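Side-chain contact in 4-hydroxythreonine-4-phosphate dehydrogenase (Legionella pneumophila subsp. pneumophila, PDB 6XMY), which probably catalyses the NAD(P)-dependent oxidation of 4-(phosphooxy)-L-threonine, a step of pyridoxine 5'-phosphate biosynthesis: residues 33-38 against 318-323. Sequence-based numbering, arbitrary orientation.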
ATOM      1  N   THR A  33      17.478   3.213  12.336  1.00 16.49           N
ATOM      2  CA  THR A  33      17.443   4.373  11.465  1.00 15.40           C
ATOM      3  C   THR A  33      17.176   5.635  12.280  1.00 15.09           C
ATOM      4  O   THR A  33      16.902   5.590  13.480  1.00 16.95           O
ATOM      5  CB  THR A  33      16.339   4.218  10.420  1.00 16.58           C
ATOM      6  OG1 THR A  33      15.060   4.435  11.038  1.00 14.65           O
ATOM      7  CG2 THR A  33      16.371   2.824   9.803  1.00 17.72           C
ATOM      8  N   ASP A  34      17.249   6.778  11.598  1.00 16.37           N
ATOM      9  CA  ASP A  34      16.775   8.047  12.136  1.00 18.25           C
ATOM     10  C   ASP A  34      15.479   8.488  11.466  1.00 17.45           C
ATOM     11  O   ASP A  34      15.167   9.683  11.439  1.00 17.93           O
ATOM     12  CB  ASP A  34      17.857   9.127  12.052  1.00 21.45           C
ATOM     13  CG  ASP A  34      18.203   9.493  10.629  1.00 30.59           C
ATOM     14  OD1 ASP A  34      18.853  10.544  10.424  1.00 36.16           O
ATOM     15  OD2 ASP A  34      17.808   8.746   9.711  1.00 31.83           O
ATOM     16  N   LEU A  35      14.727   7.546  10.914  1.00 14.61           N
ATOM     17  CA  LEU A  35      13.454   7.874  10.298  1.00 13.44           C
ATOM     18  C   LEU A  35      12.445   8.183  11.398  1.00 13.87           C
ATOM     19  O   LEU A  35      12.386   7.463  12.401  1.00 16.45           O
ATOM     20  CB  LEU A  35      12.972   6.714   9.427  1.00 14.25           C
ATOM     21  CG  LEU A  35      13.818   6.438   8.178  1.00 16.04           C
ATOM     22  CD1 LEU A  35      13.515   5.062   7.608  1.00 17.01           C
ATOM     23  CD2 LEU A  35      13.596   7.502   7.119  1.00 18.47           C
ATOM     24  N   PRO A  36      11.669   9.237  11.268  1.00 14.17           N
ATOM     25  CA  PRO A  36      10.850   9.697  12.405  1.00 13.38           C
ATOM     26  C   PRO A  36       9.546   8.917  12.502  1.00 12.21           C
ATOM     27  O   PRO A  36       8.486   9.315  12.011  1.00 15.44           O
ATOM     28  CB  PRO A  36      10.600  11.163  12.057  1.00 17.03           C
ATOM     29  CG  PRO A  36      10.590  11.176  10.560  1.00 16.08           C
ATOM     30  CD  PRO A  36      11.621  10.175  10.133  1.00 15.97           C
ATOM     31  N   VAL A  37       9.629   7.757  13.150  1.00 10.65           N
ATOM     32  CA  VAL A  37       8.531   6.804  13.159  1.00 10.62           C
ATOM     33  C   VAL A  37       8.065   6.536  14.580  1.00  9.20           C
ATOM     34  O   VAL A  37       8.837   6.604  15.544  1.00 11.05           O
ATOM     35  CB  VAL A  37       8.911   5.484  12.453  1.00 10.65           C
ATOM     36  CG1 VAL A  37       9.292   5.753  11.006  1.00 11.58           C
ATOM     37  CG2 VAL A  37      10.042   4.774  13.205  1.00 12.48           C
ATOM     38  N   VAL A  38       6.775   6.231  14.695  1.00  8.79           N
ATOM     39  CA  VAL A  38       6.159   5.751  15.925  1.00  8.95           C
ATOM     40  C   VAL A  38       5.393   4.490  15.556  1.00  9.21           C
ATOM     41  O   VAL A  38       4.625   4.498  14.590  1.00  9.76           O
ATOM     42  CB  VAL A  38       5.209   6.809  16.518  1.00 10.16           C
ATOM     43  CG1 VAL A  38       4.395   6.218  17.678  1.00 12.14           C
ATOM     44  CG2 VAL A  38       6.009   8.043  16.982  1.00 11.98           C
ATOM     45  N   ALA A 318      11.544   1.613   2.017  1.00 10.32           N
ATOM     46  CA  ALA A 318      11.064   2.440   0.916  1.00  9.69           C
ATOM     47  C   ALA A 318       9.698   3.046   1.223  1.00  8.93           C
ATOM     48  O   ALA A 318       9.438   4.209   0.880  1.00 10.91           O
ATOM     49  CB  ALA A 318      11.015   1.616  -0.371  1.00 10.28           C
ATOM     50  N   ALA A 319       8.813   2.284   1.882  1.00  9.96           N
ATOM     51  CA  ALA A 319       7.473   2.788   2.184  1.00 10.16           C
ATOM     52  C   ALA A 319       7.520   3.928   3.192  1.00  7.84           C
ATOM     53  O   ALA A 319       6.784   4.914   3.058  1.00 10.54           O
ATOM     54  CB  ALA A 319       6.587   1.661   2.710  1.00  9.40           C
ATOM     55  N   VAL A 320       8.377   3.804   4.206  1.00  8.75           N
ATOM     56  CA  VAL A 320       8.557   4.877   5.178  1.00  9.22           C
ATOM     57  C   VAL A 320       9.157   6.104   4.505  1.00 10.27           C
ATOM     58  O   VAL A 320       8.711   7.235   4.731  1.00 10.97           O
ATOM     59  CB  VAL A 320       9.416   4.386   6.356  1.00 10.43           C
ATOM     60  CG1 VAL A 320       9.726   5.547   7.297  1.00 12.53           C
ATOM     61  CG2 VAL A 320       8.706   3.259   7.115  1.00 11.53           C
ATOM     62  N   LYS A 321      10.167   5.906   3.657  1.00 11.03           N
ATOM     63  CA  LYS A 321      10.788   7.050   2.999  1.00 10.93           C
ATOM     64  C   LYS A 321       9.814   7.751   2.062  1.00 11.53           C
ATOM     65  O   LYS A 321       9.793   8.988   1.989  1.00 12.75           O
ATOM     66  CB  LYS A 321      12.058   6.609   2.272  1.00 13.17           C
ATOM     67  CG  LYS A 321      13.181   6.263   3.236  1.00 18.36           C
ATOM     68  CD  LYS A 321      14.378   5.657   2.527  1.00 22.90           C
ATOM     69  CE  LYS A 321      15.129   4.713   3.458  1.00 27.53           C
ATOM     70  NZ  LYS A 321      16.439   4.269   2.899  1.00 32.13           N
ATOM     71  N   MET A 322       8.981   6.991   1.353  1.00 11.35           N
ATOM     72  CA  MET A 322       8.005   7.624   0.472  1.00 12.69           C
ATOM     73  C   MET A 322       6.977   8.415   1.272  1.00 13.12           C
ATOM     74  O   MET A 322       6.621   9.539   0.895  1.00 12.82           O
ATOM     75  CB  MET A 322       7.324   6.582  -0.414  1.00 13.30           C
ATOM     76  CG  MET A 322       6.314   7.195  -1.358  1.00 16.74           C
ATOM     77  SD  MET A 322       5.600   6.027  -2.512  1.00 20.04           S
ATOM     78  CE  MET A 322       7.056   5.539  -3.436  1.00 24.25           C
ATOM     79  N   ALA A 323       6.494   7.848   2.377  1.00 11.01           N
ATOM     80  CA  ALA A 323       5.554   8.574   3.225  1.00 11.06           C
ATOM     81  C   ALA A 323       6.184   9.851   3.768  1.00 13.13           C
ATOM     82  O   ALA A 323       5.548  10.915   3.777  1.00 12.81           O
ATOM     83  CB  ALA A 323       5.056   7.672   4.353  1.00 12.27           C
TER
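Leu35 and Val320 bring the backbones nearest each other, their CA atoms 7.7 Å apart, where the loop leading into strand 37-41 passes helix 314-328. The contact shows how one methyl of a branched side chain can serve two neighbours: Val320 CG1 meets Leu35 CD1 at 3.8 Å and Val37 CG1 at 3.7 Å. With CG1 anti to the backbone N (chi1 174°), Val320 presents this methyl to both partners, and the two valine side chains cross at about a right angle. The other branch of Leu35 turns to Lys321, whose CG lies 4.1 Å from Leu35 CD2; beyond that methylene the lysine runs on extended at the exposed margin. An ST turn from Thr33 to Leu35 shapes the loop, with Leu35 N donating to Thr33 OG1 at 3.1 Å in a fairly straight bond (162°), and Pro36 then centres an inverse gamma turn. Val320 also packs on Leu12 and Ile14 of strand 12-15 and on Val119 of strand 117-120, so the valine is enclosed by apolar groups. Such close-packed aliphatic side chains are characteristic of helix-on-sheet packing in an alpha/beta core, here joining the C-terminal helix of the PdxA fold to the parallel strands 37-41, 12-15 and 117-120.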